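Long-range contacts in 2-oxoadipate dioxygenase/decarboxylase, chloroplastic/amyloplastic (Oryza sativa, PDB 6W1K), which catalyses the iron(II)-dependent decarboxylation and hydroxylation of 2-oxoadipate to D-2-hydroxyglutarate, a step of lysine breakdown in rice plastids: residues E45-Y50 against N211-F216; D68-K73 against K142-S147; A269-L274 against V285-R290. All blocks are in the same frame, centred on the assembly; numbering follows the deposited sequence.

Contact 1 of 3, residues E45-Y50 against N211-F216; sequences ELVRSY and NKFNKF. With SO4 (sulfate ion), chain G.
Phe216 pushes the far end of its ring between Leu46, Val47 and Tyr50, and its leading carbons each find a different neighbour. CE2 lies 3.7 Å from CD1 of Tyr50, and the neighbouring CD2 stands over one face of the tyrosine ring; the two side chains run past each other in opposite directions with their planes 50° apart, an oblique pairing. The backbone O of Leu46 lies at the phenyl edge, 3.8 Å from Phe216 CZ, and Leu46 CB is also near CZ. On the other flank Val47 CG2 sits 4.0 Å from Phe216 CE1 and 3.8 Å from Phe213 CZ, a single methyl shared by two rings. With CG1 anti to the backbone N (chi1 171°), CG2 falls beside that N and anti to the carbonyl carbon, where it reaches both rings. The contact joins helices 38-51 and 210-219 of this glyoxalase-clan protein; the axes of segments 45-50 and 211-216 pass 12.3 Å apart, at 118°. At this separation the backbones are well apart, and the phenyl rings span the space. An alanine in place of Phe216 would probably open a gap between the helices and deprive the Tyr50 ring of its partner. Tyr50, which is exposed, hydrogen-bonds Asp206 through its hydroxyl, while buried Phe213 also meets Phe268. Away from the interface, Arg48 NE donates to O3 of a sulfate at 2.7 Å.

Contact 2 of 3, residues D68-K73 against K142-S147; sequences DGYGIK and KYIRTS
Tyr70 lays one face of its ring against Ile144, the end methyl CD1 standing 3.8 Å from the ring centroid and 20° off the normal, a CH-pi contact. The methyl is displaced from the middle toward the CG side of the ring, with CD1 of Ile144 3.6 Å from CG of Tyr70. Two torsions of the isoleucine place its branches: CG1 is turned beside the backbone N (chi1 -70°), and a second bend at chi2 (-50°) brings CD1 over the aromatic face, while CG2 comes near CE1 of Tyr70 and also touches Asp68 OD1. A branched aliphatic suits this spot because it offers two methyls to one ring.

At the far end of the ring, Tyr70 OH and Ser147 OG lie 2.6 Å apart, the serine oxygen near the ring plane. Tyr70 OH also bonds Gly148 O, and Ser147 OG bonds Thr164 OG1. Arg145 starts away from the loop, but bends at chi2 and chi3 carry its guanidinium back, and NH2 donates to Asp68 OD1 at 3.1 Å, nearly straight. The carboxylate is met from above its plane, whereas the bond lies within the guanidinium plane. A water joins Asp68 O to the same NH2, and Gln141 also binds OD1.

The loop leading into helix 72-81 is thus fixed to the C-terminal part of helix 134-147 by a buried aromatic with its hydroxyl satisfied, and by an ion pair between two exposed side chains, which solvent probably weakens.

Contact 3 of 3, residues A269-L274 against V285-R290; sequences AERLVL and VNEHHR
Val273 meets Val285 tip to tip, CG2 to CG1 at 3.5 Å, closer than methyl groups usually approach. Beside this tight pair the guanidinium of Arg290 spreads flat, with Val273 CG2 and Val285 CG1 both over the same face. The arginine chain is extended from CG to NE, which carries NH1 to Arg271 O; this bond of 2.7 Å lies in the carbonyl plane, though tilted from the guanidinium plane. Arginine fits because its long aliphatic part can follow the backbone before its charged end donates. The end of strand 258-271 runs on into an irregular segment, and a single beta bridge, Val273 with Arg290, joins it to the loop that follows the 3-10 turn 287-289. The bridge is marked by Leu274 N donating to His289 O at 2.9 Å, with Leu272 O receiving a CA-H...O contact from Arg290 CA.

The buried side belongs to Arg271, whose salt bridge with Asp58 and cation-pi contact with Phe294 place it beside the substrate pocket; Glu287 OE2 lies 3.7 Å from its CD, but pairs with Arg121. Toward solvent the fit is looser: partly exposed Leu274 lies against the backbone of His289 and Arg290, and exposed His288 starts away from the strand.

How the contacts relate
From the N terminus, the chain passes through helix 38-51, the first half of contact 1, and does not meet its partner, helix 210-219, until some 160 residues later. Contact 2 is nested within that long loop, closing a shorter one of 68 residues that includes strands 85-92, 97-103 and 121-127; it holds the loop before helix 72-81 against helix 134-147. Contact 3 opens only after contact 1 has closed and joins the end of strand 258-271 to the loop before helix 296-302, with ten residues between. Contacts 1 and 2 lie on opposite sides of the chain's centre, their centres 39 Å apart. Contacts 1 and 3 are neighbours, with nearest atoms about 5 Å apart, yet do not touch.

Contact 1 of 3, residues E45-Y50 against N211-F216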
# COMPACT_ATOMS: atom_id res chain seq x y z
N GLU A 45 15.92 -6.88 -3.43
CA GLU A 45 17.07 -7.69 -3.82
C GLU A 45 17.92 -8.07 -2.61
O GLU A 45 18.41 -9.20 -2.51
CB GLU A 45 17.90 -6.95 -4.86
CG GLU A 45 17.17 -6.75 -6.19
CD GLU A 45 17.87 -5.81 -7.16
OE1 GLU A 45 18.82 -5.11 -6.75
OE2 GLU A 45 17.45 -5.76 -8.35
N LEU A 46 18.12 -7.13 -1.68
CA LEU A 46 18.97 -7.42 -0.52
C LEU A 46 18.35 -8.50 0.36
O LEU A 46 19.06 -9.35 0.92
CB LEU A 46 19.20 -6.15 0.29
CG LEU A 46 20.15 -5.10 -0.30
CD1 LEU A 46 20.07 -3.79 0.51
CD2 LEU A 46 21.59 -5.61 -0.35
N VAL A 47 17.04 -8.45 0.54
CA VAL A 47 16.37 -9.45 1.36
C VAL A 47 16.44 -10.82 0.70
O VAL A 47 16.66 -11.84 1.37
CB VAL A 47 14.92 -9.01 1.62
CG1 VAL A 47 14.15 -10.15 2.28
CG2 VAL A 47 14.89 -7.73 2.46
N ARG A 48 16.24 -10.87 -0.61
CA ARG A 48 16.31 -12.15 -1.31
C ARG A 48 17.69 -12.77 -1.15
O ARG A 48 17.81 -13.97 -0.89
CB ARG A 48 15.95 -11.97 -2.78
CG ARG A 48 16.28 -13.18 -3.66
CD ARG A 48 15.30 -14.33 -3.44
NE ARG A 48 15.53 -15.45 -4.36
CZ ARG A 48 15.01 -15.54 -5.57
NH1 ARG A 48 14.21 -14.58 -6.03
NH2 ARG A 48 15.27 -16.60 -6.34
N SER A 49 18.75 -11.96 -1.29
CA SER A 49 20.11 -12.47 -1.19
C SER A 49 20.42 -12.94 0.22
O SER A 49 21.10 -13.95 0.42
CB SER A 49 21.11 -11.40 -1.61
OG SER A 49 20.98 -11.06 -2.98
N TYR A 50 19.93 -12.21 1.22
CA TYR A 50 20.21 -12.54 2.61
C TYR A 50 19.39 -13.73 3.10
O TYR A 50 19.90 -14.60 3.80
CB TYR A 50 19.92 -11.31 3.47
CG TYR A 50 20.29 -11.47 4.91
CD1 TYR A 50 21.57 -11.14 5.37
CD2 TYR A 50 19.37 -11.94 5.83
CE1 TYR A 50 21.92 -11.28 6.70
CE2 TYR A 50 19.71 -12.09 7.17
CZ TYR A 50 20.98 -11.75 7.60
OH TYR A 50 21.33 -11.90 8.92
N ASN A 211 12.38 -6.16 14.40
CA ASN A 211 13.41 -5.31 14.99
C ASN A 211 14.77 -5.59 14.36
O ASN A 211 15.53 -4.66 14.06
CB ASN A 211 13.46 -5.51 16.50
CG ASN A 211 12.42 -4.67 17.23
OD1 ASN A 211 12.19 -3.51 16.90
ND2 ASN A 211 11.79 -5.26 18.25
N LYS A 212 15.06 -6.85 14.11
CA LYS A 212 16.28 -7.28 13.41
C LYS A 212 16.18 -6.80 11.96
O LYS A 212 17.17 -6.33 11.44
CB LYS A 212 16.43 -8.80 13.43
CG LYS A 212 17.47 -9.32 14.40
CD LYS A 212 16.96 -9.38 15.81
CE LYS A 212 17.95 -10.03 16.76
NZ LYS A 212 18.05 -11.49 16.52
N PHE A 213 15.01 -6.92 11.34
CA PHE A 213 14.82 -6.47 9.97
C PHE A 213 15.11 -4.97 9.84
O PHE A 213 15.82 -4.55 8.93
CB PHE A 213 13.39 -6.75 9.49
CG PHE A 213 13.21 -6.53 8.02
CD1 PHE A 213 13.29 -7.60 7.14
CD2 PHE A 213 13.02 -5.24 7.49
CE1 PHE A 213 13.16 -7.41 5.79
CE2 PHE A 213 12.92 -5.05 6.14
CZ PHE A 213 12.97 -6.15 5.28
N ASN A 214 14.58 -4.17 10.76
CA ASN A 214 14.83 -2.73 10.70
C ASN A 214 16.31 -2.41 10.76
O ASN A 214 16.80 -1.53 10.02
CB ASN A 214 14.09 -2.03 11.84
CG ASN A 214 12.61 -1.91 11.58
OD1 ASN A 214 12.14 -2.18 10.47
ND2 ASN A 214 11.86 -1.55 12.60
N LYS A 215 17.07 -3.10 11.61
CA LYS A 215 18.50 -2.83 11.71
C LYS A 215 19.22 -3.27 10.43
O LYS A 215 20.17 -2.62 9.99
CB LYS A 215 19.09 -3.51 12.94
CG LYS A 215 20.59 -3.33 13.10
CD LYS A 215 21.24 -4.61 13.58
CE LYS A 215 22.50 -4.35 14.41
NZ LYS A 215 23.22 -3.09 14.04
N PHE A 216 18.78 -4.37 9.83
CA PHE A 216 19.30 -4.78 8.52
C PHE A 216 19.10 -3.67 7.48
O PHE A 216 20.01 -3.37 6.71
CB PHE A 216 18.60 -6.09 8.10
CG PHE A 216 18.91 -6.53 6.69
CD1 PHE A 216 18.01 -6.27 5.65
CD2 PHE A 216 20.08 -7.22 6.40
CE1 PHE A 216 18.27 -6.66 4.36
CE2 PHE A 216 20.35 -7.62 5.10
CZ PHE A 216 19.44 -7.34 4.08
S SO4 G . 17.93 -18.49 -4.03
O1 SO4 G . 16.73 -19.19 -4.50
O2 SO4 G . 18.45 -19.17 -2.85
O3 SO4 G . 17.60 -17.11 -3.70
O4 SO4 G . 18.93 -18.52 -5.09

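Contact 2 of 3, residues D68-K73 against K142-S147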
# COMPACT_ATOMS: atom_id res chain seq x y z
N ASP A 68 -16.44 12.23 -7.40
CA ASP A 68 -16.92 11.92 -8.76
C ASP A 68 -16.53 10.51 -9.20
O ASP A 68 -16.20 10.26 -10.36
CB ASP A 68 -16.40 12.94 -9.77
CG ASP A 68 -16.92 14.36 -9.52
OD1 ASP A 68 -16.27 15.31 -10.01
OD2 ASP A 68 -17.96 14.52 -8.83
N GLY A 69 -16.60 9.57 -8.26
CA GLY A 69 -16.29 8.19 -8.57
C GLY A 69 -14.82 7.86 -8.73
O GLY A 69 -14.52 6.74 -9.14
N TYR A 70 -13.91 8.78 -8.45
CA TYR A 70 -12.47 8.52 -8.58
C TYR A 70 -11.87 7.87 -7.33
O TYR A 70 -10.65 7.63 -7.28
CB TYR A 70 -11.74 9.83 -8.93
CG TYR A 70 -11.71 10.04 -10.44
CD1 TYR A 70 -12.83 10.52 -11.13
CD2 TYR A 70 -10.60 9.66 -11.20
CE1 TYR A 70 -12.82 10.63 -12.51
CE2 TYR A 70 -10.59 9.77 -12.59
CZ TYR A 70 -11.70 10.23 -13.23
OH TYR A 70 -11.66 10.33 -14.60
N GLY A 71 -12.69 7.56 -6.34
CA GLY A 71 -12.22 7.11 -5.03
C GLY A 71 -12.02 5.61 -4.92
O GLY A 71 -11.68 4.93 -5.89
N ILE A 72 -12.21 5.11 -3.70
CA ILE A 72 -11.93 3.71 -3.41
C ILE A 72 -12.62 2.80 -4.43
O ILE A 72 -12.03 1.84 -4.92
CB ILE A 72 -12.35 3.38 -1.98
CG1 ILE A 72 -11.47 4.11 -0.98
CG2 ILE A 72 -12.26 1.88 -1.73
CD1 ILE A 72 -12.06 4.16 0.40
N LYS A 73 -13.87 3.11 -4.78
CA LYS A 73 -14.64 2.20 -5.62
C LYS A 73 -14.01 2.03 -7.01
O LYS A 73 -14.24 1.00 -7.66
CB LYS A 73 -16.07 2.71 -5.74
CG LYS A 73 -16.18 4.06 -6.40
CD LYS A 73 -17.62 4.38 -6.77
CE LYS A 73 -18.34 5.11 -5.67
NZ LYS A 73 -19.40 6.02 -6.20
N LYS A 142 -10.73 20.37 -11.51
CA LYS A 142 -10.22 20.66 -12.85
C LYS A 142 -9.57 19.42 -13.45
O LYS A 142 -9.79 19.07 -14.61
CB LYS A 142 -9.22 21.82 -12.81
CG LYS A 142 -8.49 22.05 -14.15
CD LYS A 142 -7.57 23.27 -14.13
CE LYS A 142 -6.37 23.05 -13.21
NZ LYS A 142 -5.31 24.11 -13.41
N TYR A 143 -8.70 18.76 -12.67
CA TYR A 143 -8.03 17.58 -13.21
C TYR A 143 -9.00 16.44 -13.41
O TYR A 143 -8.94 15.75 -14.44
CB TYR A 143 -6.88 17.19 -12.30
CG TYR A 143 -5.77 18.18 -12.43
CD1 TYR A 143 -4.93 18.16 -13.52
CD2 TYR A 143 -5.60 19.17 -11.51
CE1 TYR A 143 -3.92 19.07 -13.68
CE2 TYR A 143 -4.59 20.06 -11.64
CZ TYR A 143 -3.75 20.02 -12.73
OH TYR A 143 -2.74 20.95 -12.92
N ILE A 144 -9.93 16.24 -12.47
CA ILE A 144 -10.93 15.19 -12.63
C ILE A 144 -11.71 15.41 -13.94
O ILE A 144 -12.00 14.46 -14.67
CB ILE A 144 -11.88 15.15 -11.42
CG1 ILE A 144 -11.21 14.63 -10.14
CG2 ILE A 144 -13.12 14.32 -11.73
CD1 ILE A 144 -10.48 13.39 -10.29
N ARG A 145 -12.06 16.66 -14.25
CA ARG A 145 -12.75 16.93 -15.51
C ARG A 145 -11.89 16.54 -16.72
O ARG A 145 -12.40 15.96 -17.68
CB ARG A 145 -13.18 18.39 -15.61
CG ARG A 145 -14.38 18.72 -14.69
CD ARG A 145 -15.63 17.82 -14.96
NE ARG A 145 -15.86 16.82 -13.90
CZ ARG A 145 -16.22 15.55 -14.12
NH1 ARG A 145 -16.41 15.11 -15.36
NH2 ARG A 145 -16.40 14.72 -13.09
N THR A 146 -10.58 16.78 -16.66
CA THR A 146 -9.72 16.44 -17.79
C THR A 146 -9.61 14.94 -18.02
O THR A 146 -9.20 14.52 -19.12
CB THR A 146 -8.29 17.02 -17.65
OG1 THR A 146 -7.49 16.27 -16.73
CG2 THR A 146 -8.30 18.48 -17.25
N SER A 147 -9.96 14.13 -17.02
CA SER A 147 -9.80 12.67 -17.02
C SER A 147 -10.98 11.95 -17.62
O SER A 147 -10.86 10.77 -17.95
CB SER A 147 -9.59 12.20 -15.57
OG SER A 147 -9.27 10.82 -15.49
O HOH W 1 -16.72 11.49 -12.97

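Contact 3 of 3, residues A269-L274 against V285-R290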
# COMPACT_ATOMS: atom_id res chain seq x y z
N ALA A 269 6.14 -5.60 7.73
CA ALA A 269 5.12 -5.83 8.73
C ALA A 269 5.29 -7.20 9.36
O ALA A 269 5.59 -8.19 8.68
CB ALA A 269 3.71 -5.70 8.13
N GLU A 270 5.09 -7.24 10.67
CA GLU A 270 5.08 -8.49 11.42
C GLU A 270 3.71 -8.64 12.07
O GLU A 270 3.26 -7.73 12.78
CB GLU A 270 6.17 -8.53 12.50
CG GLU A 270 6.27 -9.93 13.19
CD GLU A 270 7.55 -10.14 14.01
OE1 GLU A 270 8.45 -9.29 13.95
OE2 GLU A 270 7.64 -11.16 14.74
N ARG A 271 3.06 -9.75 11.81
CA ARG A 271 1.79 -10.10 12.45
C ARG A 271 2.06 -11.21 13.45
O ARG A 271 2.45 -12.32 13.06
CB ARG A 271 0.75 -10.52 11.42
CG ARG A 271 0.53 -9.46 10.30
CD ARG A 271 -0.52 -9.90 9.24
NE ARG A 271 -0.80 -8.75 8.38
CZ ARG A 271 -1.68 -7.80 8.65
NH1 ARG A 271 -1.82 -6.78 7.82
NH2 ARG A 271 -2.45 -7.88 9.72
N LEU A 272 1.83 -10.93 14.73
CA LEU A 272 2.10 -11.92 15.77
C LEU A 272 0.90 -12.85 15.96
O LEU A 272 -0.23 -12.53 15.60
CB LEU A 272 2.43 -11.23 17.09
CG LEU A 272 3.75 -10.45 17.13
CD1 LEU A 272 4.04 -10.06 18.59
CD2 LEU A 272 4.91 -11.23 16.54
N VAL A 273 1.17 -13.99 16.59
CA VAL A 273 0.13 -14.97 16.84
C VAL A 273 -0.94 -14.38 17.76
O VAL A 273 -0.65 -13.60 18.68
CB VAL A 273 0.72 -16.26 17.44
CG1 VAL A 273 -0.33 -17.32 17.53
CG2 VAL A 273 1.89 -16.77 16.62
N LEU A 274 -2.19 -14.77 17.52
CA LEU A 274 -3.28 -14.31 18.36
C LEU A 274 -3.24 -14.99 19.72
O LEU A 274 -2.71 -16.10 19.87
CB LEU A 274 -4.61 -14.59 17.69
CG LEU A 274 -4.93 -13.74 16.46
CD1 LEU A 274 -6.09 -14.37 15.69
CD2 LEU A 274 -5.24 -12.30 16.86
N VAL A 285 2.35 -22.30 13.40
CA VAL A 285 1.64 -21.05 13.17
C VAL A 285 1.52 -20.81 11.67
O VAL A 285 2.52 -20.86 10.94
CB VAL A 285 2.36 -19.88 13.87
CG1 VAL A 285 1.56 -18.61 13.72
CG2 VAL A 285 2.56 -20.18 15.34
N ASN A 286 0.30 -20.58 11.21
CA ASN A 286 0.00 -20.18 9.84
C ASN A 286 -0.60 -18.78 9.85
O ASN A 286 -0.87 -18.21 10.91
CB ASN A 286 -0.95 -21.17 9.17
CG ASN A 286 -0.41 -22.58 9.19
OD1 ASN A 286 -0.62 -23.35 10.14
ND2 ASN A 286 0.31 -22.92 8.13
N GLU A 287 -0.83 -18.23 8.65
CA GLU A 287 -1.21 -16.82 8.56
C GLU A 287 -2.54 -16.57 9.26
O GLU A 287 -2.75 -15.50 9.84
CB GLU A 287 -1.27 -16.38 7.09
CG GLU A 287 -1.44 -14.85 6.87
CD GLU A 287 -0.17 -14.03 7.12
OE1 GLU A 287 0.89 -14.62 7.42
OE2 GLU A 287 -0.25 -12.78 7.00
N HIS A 288 -3.44 -17.56 9.26
CA HIS A 288 -4.75 -17.34 9.86
C HIS A 288 -4.69 -17.35 11.39
O HIS A 288 -5.64 -16.91 12.03
CB HIS A 288 -5.76 -18.36 9.33
CG HIS A 288 -5.63 -19.73 9.92
ND1 HIS A 288 -4.82 -20.70 9.37
CD2 HIS A 288 -6.25 -20.30 10.98
CE1 HIS A 288 -4.92 -21.81 10.09
NE2 HIS A 288 -5.78 -21.59 11.07
N HIS A 289 -3.57 -17.77 11.97
CA HIS A 289 -3.38 -17.73 13.42
C HIS A 289 -2.84 -16.40 13.91
O HIS A 289 -2.59 -16.25 15.11
CB HIS A 289 -2.40 -18.80 13.85
CG HIS A 289 -2.89 -20.19 13.63
ND1 HIS A 289 -2.21 -21.10 12.85
CD2 HIS A 289 -3.98 -20.84 14.10
CE1 HIS A 289 -2.85 -22.25 12.85
NE2 HIS A 289 -3.93 -22.12 13.60
N ARG A 290 -2.59 -15.46 13.00
CA ARG A 290 -1.91 -14.21 13.27
C ARG A 290 -2.88 -13.05 13.16
O ARG A 290 -3.91 -13.13 12.48
CB ARG A 290 -0.72 -14.04 12.31
CG ARG A 290 0.28 -15.19 12.34
CD ARG A 290 1.45 -14.92 11.39
NE ARG A 290 2.53 -15.90 11.52
CZ ARG A 290 3.52 -15.81 12.40
NH1 ARG A 290 3.58 -14.78 13.23
NH2 ARG A 290 4.45 -16.74 12.44